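Side-chain contacts in putative pneumococcal surface protein (Streptococcus pneumoniae, PDB 4CNL), which probably anchors to the pneumococcal surface by binding the choline of teichoic acids through a domain of repeated beta hairpins: residues S3-Q8 and Y30-D35; E42-S47 and Y53-D58; Y71-G76 and E82-S87; Y134-S137 and Y141-S144. One frame throughout, in Å; residues are numbered along the deposited sequence. Where two conformers were deposited one is given.

Contact 1. Residues S3-Q8 and Y30-D35; sequences SGWVKQ and YYLKAD. With CHT (choline ion), chain D.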
# COMPACT_ATOMS: atom_id res chain seq x y z
N SER A 3 -36.80 18.32 4.82
CA SER A 3 -35.69 17.95 3.96
C SER A 3 -34.38 18.03 4.74
O SER A 3 -34.30 18.70 5.77
CB SER A 3 -35.63 18.84 2.72
OG SER A 3 -35.49 20.20 3.07
N GLY A 4 -33.37 17.33 4.26
CA GLY A 4 -32.05 17.41 4.87
C GLY A 4 -31.83 16.40 5.98
O GLY A 4 -32.58 15.43 6.12
N TRP A 5 -30.77 16.65 6.75
CA TRP A 5 -30.32 15.73 7.78
C TRP A 5 -31.15 15.85 9.05
O TRP A 5 -31.36 16.95 9.57
CB TRP A 5 -28.85 15.99 8.10
CG TRP A 5 -27.93 15.49 7.03
CD1 TRP A 5 -27.29 16.23 6.08
CD2 TRP A 5 -27.56 14.13 6.80
NE1 TRP A 5 -26.53 15.41 5.28
CE2 TRP A 5 -26.69 14.12 5.70
CE3 TRP A 5 -27.88 12.92 7.43
CZ2 TRP A 5 -26.13 12.94 5.21
CZ3 TRP A 5 -27.33 11.75 6.94
CH2 TRP A 5 -26.46 11.77 5.84
N VAL A 6 -31.61 14.71 9.55
CA VAL A 6 -32.50 14.66 10.70
C VAL A 6 -32.09 13.50 11.59
O VAL A 6 -31.91 12.39 11.10
CB VAL A 6 -33.97 14.46 10.27
CG1 VAL A 6 -34.85 14.21 11.47
CG2 VAL A 6 -34.47 15.65 9.46
N LYS A 7 -31.92 13.75 12.89
CA LYS A 7 -31.59 12.66 13.81
C LYS A 7 -32.86 12.15 14.48
O LYS A 7 -33.60 12.92 15.12
CB LYS A 7 -30.58 13.12 14.87
CG LYS A 7 -29.91 11.96 15.62
CD LYS A 7 -28.73 12.45 16.44
CE LYS A 7 -28.04 11.30 17.14
NZ LYS A 7 -27.00 11.79 18.09
N GLN A 8 -33.13 10.86 14.31
CA GLN A 8 -34.32 10.20 14.84
C GLN A 8 -33.96 8.89 15.50
O GLN A 8 -33.29 8.06 14.89
CB GLN A 8 -35.32 9.87 13.73
CG GLN A 8 -35.51 10.86 12.65
CD GLN A 8 -36.73 10.52 11.82
OE1 GLN A 8 -36.62 9.98 10.72
NE2 GLN A 8 -37.90 10.79 12.38
N TYR A 30 -21.52 11.07 2.87
CA TYR A 30 -22.17 10.13 3.79
C TYR A 30 -22.95 9.06 3.06
O TYR A 30 -23.43 9.27 1.94
CB TYR A 30 -23.11 10.89 4.73
CG TYR A 30 -22.41 12.05 5.39
CD1 TYR A 30 -21.67 11.87 6.56
CD2 TYR A 30 -22.45 13.32 4.83
CE1 TYR A 30 -21.00 12.93 7.15
CE2 TYR A 30 -21.78 14.39 5.42
CZ TYR A 30 -21.07 14.18 6.58
OH TYR A 30 -20.41 15.23 7.18
N TYR A 31 -23.08 7.90 3.69
CA TYR A 31 -23.79 6.79 3.08
C TYR A 31 -25.00 6.39 3.91
O TYR A 31 -24.87 6.13 5.10
CB TYR A 31 -22.86 5.58 2.90
CG TYR A 31 -23.55 4.46 2.18
CD1 TYR A 31 -23.70 4.49 0.80
CD2 TYR A 31 -24.10 3.38 2.88
CE1 TYR A 31 -24.37 3.48 0.12
CE2 TYR A 31 -24.77 2.36 2.22
CZ TYR A 31 -24.90 2.42 0.83
OH TYR A 31 -25.57 1.43 0.14
N LEU A 32 -26.18 6.33 3.28
CA LEU A 32 -27.40 5.92 3.96
C LEU A 32 -27.66 4.44 3.69
O LEU A 32 -27.73 4.00 2.54
CB LEU A 32 -28.60 6.76 3.50
CG LEU A 32 -28.65 8.25 3.88
CD1 LEU A 32 -28.34 8.47 5.35
CD2 LEU A 32 -27.72 9.09 3.00
N LYS A 33 -27.81 3.67 4.77
CA LYS A 33 -27.94 2.22 4.66
C LYS A 33 -29.37 1.79 4.29
O LYS A 33 -30.22 2.62 3.98
CB LYS A 33 -27.49 1.58 5.97
CG LYS A 33 -26.03 1.88 6.28
CD LYS A 33 -25.53 1.17 7.55
CE LYS A 33 -26.12 1.80 8.81
NZ LYS A 33 -25.46 1.26 10.05
N ALA A 34 -29.62 0.49 4.31
CA ALA A 34 -30.89 -0.04 3.80
C ALA A 34 -32.10 0.43 4.60
O ALA A 34 -33.21 0.52 4.06
CB ALA A 34 -30.84 -1.58 3.78
N ASP A 35 -31.89 0.74 5.88
CA ASP A 35 -32.98 1.21 6.73
C ASP A 35 -33.01 2.74 6.79
O ASP A 35 -33.81 3.32 7.51
CB ASP A 35 -32.85 0.62 8.15
CG ASP A 35 -31.48 0.85 8.76
OD1 ASP A 35 -30.67 1.58 8.17
OD2 ASP A 35 -31.21 0.28 9.85
C4 CHT D . -23.22 14.30 11.81
C5 CHT D . -23.90 13.75 10.55
C6 CHT D . -23.22 15.78 9.55
C7 CHT D . -24.57 14.26 8.37
C8 CHT D . -25.46 15.48 10.18
O6 CHT D . -22.12 13.47 12.15
N1 CHT D . -24.29 14.82 9.67
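W5 and Y30 meet beside a bound choline ion. W5 CH2 lies 3.6 Å from Y30 CB, and W5 CZ2 also packs near the start of the tyrosine ring. The two rings are inclined at 74°, with 5.3 Å between the centroid of the W5 six-membered ring and that of Y30. This steep angle makes a corner, and methyl C7 of the choline sits in it. C7 stands 3.3 Å above the plane of the W5 indole, over its centre. It also stands 3.8 Å above the plane of the Y30 ring, again centrally. One methyl thus meets both aromatic faces. A second methyl, C6, comes 3.7 Å from Y30 OH.

L32 packs obliquely against the outer carbons of the W5 six-membered ring. Its CD1 touches W5 CZ3 at 3.8 Å and is equally near W5 CH2. The W5 side chain leaves with CG opposite the carbonyl carbon (chi1 -74°), which carries the ring across to strand 30-32. The backbones stay well apart, with 10.7 Å between the CA atoms of W5 and Y30, and the contact is made by side chains alone.

Further out, Q27 touches both W5 and L32. Y14 meets W5 edge-to-face. M38, which packs on Y30, and W12 also line the site, while the carbonyl O of D58 is hydrogen-bonded to the choline. Aromatic walls around a trimethylammonium group, formed between successive hairpins, are the hallmark of the choline-binding repeat.

Contact 2. Residues E42-S47 and Y53-D58; sequences EWIYDS and YYLKSD. With CHT (choline ion), chain H.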
# COMPACT_ATOMS: atom_id res chain seq x y z
N GLU A 42 -17.89 2.12 10.15
CA GLU A 42 -18.13 0.81 9.58
C GLU A 42 -17.78 0.79 8.11
O GLU A 42 -17.73 1.84 7.44
CB GLU A 42 -19.60 0.41 9.78
CG GLU A 42 -20.58 1.23 8.98
CD GLU A 42 -22.02 0.95 9.36
OE1 GLU A 42 -22.51 -0.16 9.07
OE2 GLU A 42 -22.66 1.83 9.95
N TRP A 43 -17.54 -0.43 7.64
CA TRP A 43 -17.26 -0.72 6.25
C TRP A 43 -18.54 -0.99 5.48
O TRP A 43 -19.43 -1.68 5.97
CB TRP A 43 -16.34 -1.93 6.13
CG TRP A 43 -14.95 -1.66 6.55
CD1 TRP A 43 -14.39 -1.87 7.78
CD2 TRP A 43 -13.91 -1.15 5.72
NE1 TRP A 43 -13.06 -1.51 7.77
CE2 TRP A 43 -12.74 -1.06 6.51
CE3 TRP A 43 -13.85 -0.75 4.38
CZ2 TRP A 43 -11.53 -0.58 6.01
CZ3 TRP A 43 -12.65 -0.27 3.88
CH2 TRP A 43 -11.50 -0.20 4.70
N ILE A 44 -18.60 -0.47 4.25
CA ILE A 44 -19.71 -0.71 3.35
C ILE A 44 -19.20 -1.08 1.96
O ILE A 44 -18.29 -0.43 1.45
CB ILE A 44 -20.62 0.56 3.24
CG1 ILE A 44 -21.51 0.69 4.47
CG2 ILE A 44 -21.45 0.53 1.96
CD1 ILE A 44 -22.61 -0.33 4.54
N TYR A 45 -19.77 -2.12 1.36
CA TYR A 45 -19.49 -2.41 -0.04
C TYR A 45 -20.56 -1.81 -0.93
O TYR A 45 -21.75 -2.12 -0.79
CB TYR A 45 -19.37 -3.91 -0.31
CG TYR A 45 -18.86 -4.19 -1.70
CD1 TYR A 45 -17.49 -4.23 -1.96
CD2 TYR A 45 -19.72 -4.39 -2.76
CE1 TYR A 45 -17.01 -4.47 -3.24
CE2 TYR A 45 -19.25 -4.64 -4.05
CZ TYR A 45 -17.89 -4.68 -4.28
OH TYR A 45 -17.41 -4.92 -5.56
N ASP A 46 -20.15 -0.93 -1.83
CA ASP A 46 -21.07 -0.32 -2.77
C ASP A 46 -21.03 -1.10 -4.08
O ASP A 46 -20.02 -1.07 -4.79
CB ASP A 46 -20.73 1.15 -3.00
CG ASP A 46 -21.85 1.90 -3.70
OD1 ASP A 46 -22.45 1.32 -4.61
OD2 ASP A 46 -22.14 3.06 -3.32
N SER A 47 -22.11 -1.80 -4.41
CA SER A 47 -22.12 -2.65 -5.59
C SER A 47 -22.05 -1.82 -6.87
O SER A 47 -21.60 -2.31 -7.91
CB SER A 47 -23.36 -3.54 -5.61
OG SER A 47 -23.33 -4.49 -4.56
N TYR A 53 -15.87 0.95 1.04
CA TYR A 53 -15.64 2.27 1.63
C TYR A 53 -15.70 2.16 3.14
O TYR A 53 -16.42 1.32 3.68
CB TYR A 53 -16.70 3.27 1.16
CG TYR A 53 -16.68 3.52 -0.33
CD1 TYR A 53 -17.34 2.66 -1.21
CD2 TYR A 53 -16.00 4.60 -0.85
CE1 TYR A 53 -17.32 2.90 -2.58
CE2 TYR A 53 -15.97 4.85 -2.21
CZ TYR A 53 -16.62 3.99 -3.07
OH TYR A 53 -16.59 4.24 -4.42
N TYR A 54 -14.93 3.01 3.83
CA TYR A 54 -15.01 3.09 5.28
C TYR A 54 -15.61 4.41 5.72
O TYR A 54 -15.06 5.47 5.44
CB TYR A 54 -13.64 2.92 5.94
CG TYR A 54 -13.78 2.85 7.44
CD1 TYR A 54 -14.29 1.70 8.04
CD2 TYR A 54 -13.45 3.92 8.25
CE1 TYR A 54 -14.45 1.63 9.41
CE2 TYR A 54 -13.61 3.86 9.62
CZ TYR A 54 -14.10 2.71 10.19
OH TYR A 54 -14.27 2.63 11.56
N LEU A 55 -16.75 4.33 6.40
CA LEU A 55 -17.34 5.54 6.97
C LEU A 55 -16.78 5.77 8.37
O LEU A 55 -16.84 4.90 9.24
CB LEU A 55 -18.87 5.45 6.99
CG LEU A 55 -19.55 5.44 5.62
CD1 LEU A 55 -18.96 6.51 4.66
CD2 LEU A 55 -19.53 4.04 4.98
N LYS A 56 -16.23 6.97 8.58
CA LYS A 56 -15.60 7.33 9.84
C LYS A 56 -16.62 7.59 10.95
O LYS A 56 -17.82 7.40 10.76
CB LYS A 56 -14.71 8.56 9.63
CG LYS A 56 -13.53 8.27 8.71
CD LYS A 56 -12.65 9.49 8.48
CE LYS A 56 -13.32 10.49 7.57
NZ LYS A 56 -12.44 11.67 7.30
N SER A 57 -16.13 8.01 12.11
CA SER A 57 -16.99 8.19 13.28
C SER A 57 -17.99 9.33 13.10
O SER A 57 -19.03 9.36 13.74
CB SER A 57 -16.15 8.45 14.53
OG SER A 57 -15.48 9.70 14.43
N ASP A 58 -17.67 10.28 12.23
CA ASP A 58 -18.60 11.36 11.95
C ASP A 58 -19.48 11.03 10.75
O ASP A 58 -20.27 11.86 10.32
CB ASP A 58 -17.86 12.69 11.72
CG ASP A 58 -16.75 12.59 10.68
OD1 ASP A 58 -16.80 11.71 9.79
OD2 ASP A 58 -15.81 13.41 10.76
C4 CHT H . -12.58 -6.40 6.75
C5 CHT H . -12.28 -6.46 5.24
C6 CHT H . -12.62 -5.37 3.18
C7 CHT H . -14.16 -5.08 4.93
C8 CHT H . -12.02 -4.11 5.07
O6 CHT H . -11.93 -7.48 7.42
N1 CHT H . -12.77 -5.25 4.61
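The W43 indole is sandwiched between Y54 and a choline ion. On one face lies Y54 CD1, 3.4 Å above the plane and offset toward the rim. Y54 CB adds a CH-pi contact, 3.8 Å from the centroid of the W43 six-membered ring and almost exactly above it. On the opposite face, choline methyl C8 stands 3.4 Å above the plane, over its centre. The Y54 ring turns its edge to W43, with the planes at 57°. Its CG is anti to the backbone N (chi1 -173°), and the ring reaches along to the backbone of E42. Y53 belongs to the other side of the sheet. The backbone O of I44 lies at the edge of its ring, and D46 CB touches Y53 CE1 at 3.9 Å.

These residues sit on the beta hairpin of strands 42-46 and 51-55, the unit of the choline-binding repeat. W43 and Y54 form its non-hydrogen-bonded pair. E42 with L55 and I44 with Y53 are the hydrogen-bonded pairs on either side, each with two backbone bonds. The straightest runs from I44 N to Y53 O, 2.9 Å with 169° at the hydrogen. On the Y53 face, I44 CG1 packs on L55 CD2 at 3.9 Å. D46 is held by S48 and by W26 NE1, and E42 by the backbone N of Q40 and by K33. Y53 also lines a second choline site with W26, Y49 and Y61.

Contact 3. Residues Y71-G76 and E82-S87; sequences YLKSNG and EWVYDS. With CHT (choline ion), chain B; SO4 (sulfate ion), chain L.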
# COMPACT_ATOMS: atom_id res chain seq x y z
N TYR A 71 -6.12 0.59 3.03
CA TYR A 71 -5.91 1.95 2.56
C TYR A 71 -7.07 2.44 1.70
O TYR A 71 -7.46 1.79 0.73
CB TYR A 71 -4.59 2.04 1.77
CG TYR A 71 -4.21 3.47 1.43
CD1 TYR A 71 -3.62 4.29 2.38
CD2 TYR A 71 -4.45 3.99 0.16
CE1 TYR A 71 -3.27 5.59 2.09
CE2 TYR A 71 -4.11 5.30 -0.14
CZ TYR A 71 -3.53 6.10 0.83
OH TYR A 71 -3.19 7.40 0.55
N LEU A 72 -7.63 3.58 2.08
CA LEU A 72 -8.67 4.22 1.28
C LEU A 72 -8.03 5.24 0.34
O LEU A 72 -7.34 6.16 0.78
CB LEU A 72 -9.71 4.88 2.18
CG LEU A 72 -10.56 4.00 3.11
CD1 LEU A 72 -11.12 2.78 2.36
CD2 LEU A 72 -9.79 3.57 4.35
N LYS A 73 -8.26 5.06 -0.96
CA LYS A 73 -7.66 5.94 -1.96
C LYS A 73 -8.32 7.33 -1.96
O LYS A 73 -9.20 7.60 -1.14
CB LYS A 73 -7.76 5.28 -3.34
CG LYS A 73 -7.02 3.92 -3.36
CD LYS A 73 -6.99 3.29 -4.75
CE LYS A 73 -8.35 2.73 -5.13
NZ LYS A 73 -8.31 2.20 -6.53
N SER A 74 -7.87 8.22 -2.84
CA SER A 74 -8.35 9.61 -2.80
C SER A 74 -9.84 9.71 -3.12
O SER A 74 -10.49 10.68 -2.73
CB SER A 74 -7.55 10.48 -3.77
OG SER A 74 -7.71 10.03 -5.10
N ASN A 75 -10.37 8.72 -3.85
CA ASN A 75 -11.80 8.67 -4.17
C ASN A 75 -12.60 7.88 -3.14
O ASN A 75 -13.79 7.62 -3.33
CB ASN A 75 -12.04 8.09 -5.58
CG ASN A 75 -11.50 6.67 -5.75
OD1 ASN A 75 -11.02 6.05 -4.80
ND2 ASN A 75 -11.57 6.16 -6.97
N GLY A 76 -11.95 7.50 -2.04
CA GLY A 76 -12.58 6.76 -0.97
C GLY A 76 -12.52 5.25 -1.12
O GLY A 76 -12.74 4.52 -0.13
N GLU A 82 -3.17 -3.83 -5.58
CA GLU A 82 -2.65 -2.71 -6.34
C GLU A 82 -1.65 -1.91 -5.53
O GLU A 82 -1.64 -1.96 -4.29
CB GLU A 82 -3.79 -1.80 -6.80
CG GLU A 82 -4.50 -1.08 -5.66
CD GLU A 82 -5.77 -0.35 -6.12
OE1 GLU A 82 -5.66 0.64 -6.88
OE2 GLU A 82 -6.87 -0.77 -5.71
N TRP A 83 -0.82 -1.18 -6.26
CA TRP A 83 0.11 -0.24 -5.69
C TRP A 83 -0.53 1.12 -5.49
O TRP A 83 -1.26 1.59 -6.36
CB TRP A 83 1.33 -0.09 -6.59
CG TRP A 83 2.19 -1.29 -6.62
CD1 TRP A 83 2.11 -2.34 -7.48
CD2 TRP A 83 3.26 -1.58 -5.71
NE1 TRP A 83 3.09 -3.26 -7.18
CE2 TRP A 83 3.80 -2.83 -6.09
CE3 TRP A 83 3.82 -0.90 -4.62
CZ2 TRP A 83 4.88 -3.42 -5.42
CZ3 TRP A 83 4.89 -1.48 -3.95
CH2 TRP A 83 5.41 -2.73 -4.35
N VAL A 84 -0.27 1.74 -4.35
CA VAL A 84 -0.69 3.11 -4.13
C VAL A 84 0.48 3.95 -3.63
O VAL A 84 1.37 3.44 -2.93
CB VAL A 84 -1.84 3.22 -3.11
CG1 VAL A 84 -3.04 2.38 -3.56
CG2 VAL A 84 -1.35 2.80 -1.72
N TYR A 85 0.47 5.23 -3.97
CA TYR A 85 1.45 6.15 -3.42
C TYR A 85 0.77 7.07 -2.41
O TYR A 85 -0.19 7.77 -2.74
CB TYR A 85 2.10 6.97 -4.53
CG TYR A 85 3.22 7.87 -4.04
CD1 TYR A 85 4.47 7.34 -3.74
CD2 TYR A 85 3.02 9.24 -3.86
CE1 TYR A 85 5.50 8.15 -3.29
CE2 TYR A 85 4.06 10.06 -3.42
CZ TYR A 85 5.29 9.50 -3.13
OH TYR A 85 6.34 10.29 -2.70
N ASP A 86 1.26 7.05 -1.18
CA ASP A 86 0.74 7.93 -0.14
C ASP A 86 1.64 9.17 -0.12
O ASP A 86 2.78 9.10 0.33
CB ASP A 86 0.73 7.20 1.21
CG ASP A 86 0.09 8.02 2.32
OD1 ASP A 86 0.35 9.24 2.40
OD2 ASP A 86 -0.64 7.44 3.14
N SER A 87 1.11 10.28 -0.61
CA SER A 87 1.89 11.51 -0.76
C SER A 87 2.25 12.11 0.59
O SER A 87 3.25 12.83 0.71
CB SER A 87 1.13 12.54 -1.59
OG SER A 87 0.93 12.07 -2.92
C4 CHT B . 6.96 2.66 -8.30
C5 CHT B . 6.85 1.29 -7.65
C6 CHT B . 6.16 0.35 -9.71
C7 CHT B . 5.83 -0.81 -7.69
C8 CHT B . 4.55 1.11 -8.18
O6 CHT B . 8.10 2.68 -9.14
N1 CHT B . 5.85 0.49 -8.31
S SO4 L . -10.36 3.37 -9.13
O1 SO4 L . -11.58 4.10 -9.50
O2 SO4 L . -9.34 3.59 -10.15
O3 SO4 L . -9.86 3.85 -7.84
O4 SO4 L . -10.67 1.94 -9.02
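A salt bridge over a small apolar patch joins strand 70-72 and the turn after it to strand 82-86, the first strand of the next hairpin. K73 NZ meets E82 OE1 at 3.1 Å, on the syn side of the carboxylate and 20° out of its plane. A weak second bond goes to OE2. The two side chains come from opposite directions. The lysine chain bends at chi3 (-74°), and this turns its amine to E82. K73 NZ has another anionic partner, a sulfate ion whose O3 is 2.6 Å away. N75 ND2 grips the same sulfate O3 at 3.0 Å. The sulfate probably comes from the crystallisation liquor. K73 and N75 both lie in a type I turn, closed by the bond from G76 N to K73 O.

Beside the salt bridge, V84 CG2 packs on the Y71 ring, 3.8 Å from Y71 CD2. This is an off-centre CH-pi contact, 30° from the ring normal. D86 OD2 approaches the same ring, 3.4 Å from Y71 CE1, with the carboxylate plane strongly inclined to it. The other D86 oxygen, OD1, is bonded to the backbone N of Y89. E82 OE2 likewise takes the backbone N of Q80.

W83, between E82 and V84 on strand 82-86, carries a choline ion on its ring, in a site shared with W92, Y110 and M118. W66, from strand 65-67 of the same hairpin as Y71, meets Y71 edge-to-face and touches D86. L95 of strand 91-95, paired with strand 82-86, packs on both Y71 and V84.

Contact 4. Residues Y134-S137 and Y141-S144; sequences YLTS and YAYS. With CHT (choline ion), chain F.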
# COMPACT_ATOMS: atom_id res chain seq x y z
N TYR A 134 19.73 -5.16 -3.34
CA TYR A 134 19.71 -3.72 -3.54
C TYR A 134 18.52 -3.34 -4.40
O TYR A 134 18.38 -3.82 -5.52
CB TYR A 134 21.01 -3.21 -4.18
CG TYR A 134 20.97 -1.68 -4.28
CD1 TYR A 134 21.11 -0.90 -3.14
CD2 TYR A 134 20.76 -1.05 -5.50
CE1 TYR A 134 21.05 0.50 -3.22
CE2 TYR A 134 20.71 0.34 -5.58
CZ TYR A 134 20.84 1.10 -4.44
OH TYR A 134 20.80 2.48 -4.53
N LEU A 135 17.67 -2.47 -3.88
CA LEU A 135 16.53 -1.97 -4.64
C LEU A 135 16.91 -0.67 -5.32
O LEU A 135 17.34 0.28 -4.66
CB LEU A 135 15.31 -1.78 -3.74
CG LEU A 135 14.68 -3.00 -3.07
CD1 LEU A 135 14.51 -4.16 -4.06
CD2 LEU A 135 15.48 -3.45 -1.86
N THR A 136 16.74 -0.62 -6.64
CA THR A 136 17.16 0.53 -7.44
C THR A 136 16.21 1.72 -7.25
O THR A 136 15.27 1.67 -6.46
CB THR A 136 17.22 0.18 -8.94
OG1 THR A 136 15.90 -0.15 -9.41
CG2 THR A 136 18.17 -0.99 -9.20
N SER A 137 16.44 2.79 -8.01
CA SER A 137 15.71 4.04 -7.77
C SER A 137 14.22 3.91 -8.02
O SER A 137 13.44 4.70 -7.48
CB SER A 137 16.28 5.17 -8.63
OG SER A 137 16.07 4.92 -10.01
N TYR A 141 14.47 -4.63 -7.90
CA TYR A 141 15.77 -5.09 -7.40
C TYR A 141 16.79 -5.14 -8.51
O TYR A 141 16.47 -5.43 -9.68
CB TYR A 141 15.65 -6.46 -6.72
CG TYR A 141 15.39 -7.64 -7.63
CD1 TYR A 141 14.09 -7.96 -8.01
CD2 TYR A 141 16.42 -8.44 -8.09
CE1 TYR A 141 13.83 -9.04 -8.84
CE2 TYR A 141 16.16 -9.53 -8.91
CZ TYR A 141 14.87 -9.82 -9.29
OH TYR A 141 14.63 -10.89 -10.10
N ALA A 142 18.04 -4.82 -8.15
CA ALA A 142 19.17 -4.90 -9.06
C ALA A 142 19.64 -6.34 -9.18
O ALA A 142 19.63 -7.08 -8.19
CB ALA A 142 20.31 -4.01 -8.58
N TYR A 143 20.04 -6.75 -10.37
CA TYR A 143 20.59 -8.08 -10.57
C TYR A 143 21.62 -8.07 -11.69
O TYR A 143 21.52 -7.25 -12.62
CB TYR A 143 19.49 -9.10 -10.86
CG TYR A 143 18.70 -8.78 -12.10
CD1 TYR A 143 17.60 -7.93 -12.05
CD2 TYR A 143 19.03 -9.34 -13.33
CE1 TYR A 143 16.87 -7.63 -13.18
CE2 TYR A 143 18.30 -9.05 -14.47
CZ TYR A 143 17.22 -8.20 -14.38
OH TYR A 143 16.48 -7.90 -15.51
N SER A 144 22.58 -8.97 -11.60
CA SER A 144 23.68 -9.08 -12.57
C SER A 144 24.31 -7.73 -12.84
O SER A 144 24.52 -7.34 -13.99
CB SER A 144 23.17 -9.71 -13.87
OG SER A 144 22.77 -11.04 -13.65
C4 CHT F . 14.05 -12.76 -7.73
C5 CHT F . 13.86 -13.13 -6.26
C6 CHT F . 12.36 -11.30 -6.06
C7 CHT F . 13.19 -12.37 -4.15
C8 CHT F . 14.62 -11.03 -5.47
O6 CHT F . 14.79 -13.79 -8.38
N1 CHT F . 13.51 -11.95 -5.49
O HOH W 1 19.27 -7.06 -5.44
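L135 and Y141 pack closely where their backbones form a single bridge. L135 CD1 lies 3.7 Å from both CA and CB of Y141. Beside them, A142 N gives a nearly straight hydrogen bond to Y134 O, 2.8 Å with 174° at the hydrogen. The methyl of A142 packs beside this bond, 3.8 Å from T136 CG2 and at the edge of the Y134 ring. OG1 of T136 is bonded to the backbone O of S140, consistent with CG2 being turned to the alanine.

The segments lie at the end of hairpin strand 131-135 and in the loop that leads to strand 145-147. Such connections carry the chain from one choline-binding repeat to the next.

Elsewhere the two segments meet more loosely. A water bridges the backbones, 2.9 Å from Y134 N and 2.8 Å from A142 O. The Y141 ring leads away from Y134-S137, its CG placed between backbone N and carbonyl carbon (chi1 70°), and meets a choline instead. Choline methyl C8 stands 3.8 Å above the centre of this ring, and choline C4 comes 3.1 Å from Y141 OH. W106, Y129 and Y133 also line that pocket. At the far end of the contact, Y134 OH binds a glycerol, probably from the crystallisation liquor.

The four contacts follow one another along the chain, each closing before the next opens. Their centres are spaced about 14, 16 and 25 Å apart, and contacts 1 and 4 are about 53 Å from each other, on opposite sides of the chain's centre. Contacts 1 and 2, on the successive strands 30-32 and 42-46, touch through the salt bridge of K33 with E42 and the packing of Y31 on I44. Contacts 2 and 3 touch where W43 meets L72 and Y53 meets G76. Contact 4 stands apart, about 9 Å from contact 3 at the nearest atoms. Hairpins and loops thus repeat along an elongated, helix-free domain. Choline sites recur along it, which suits multivalent binding to teichoic acid.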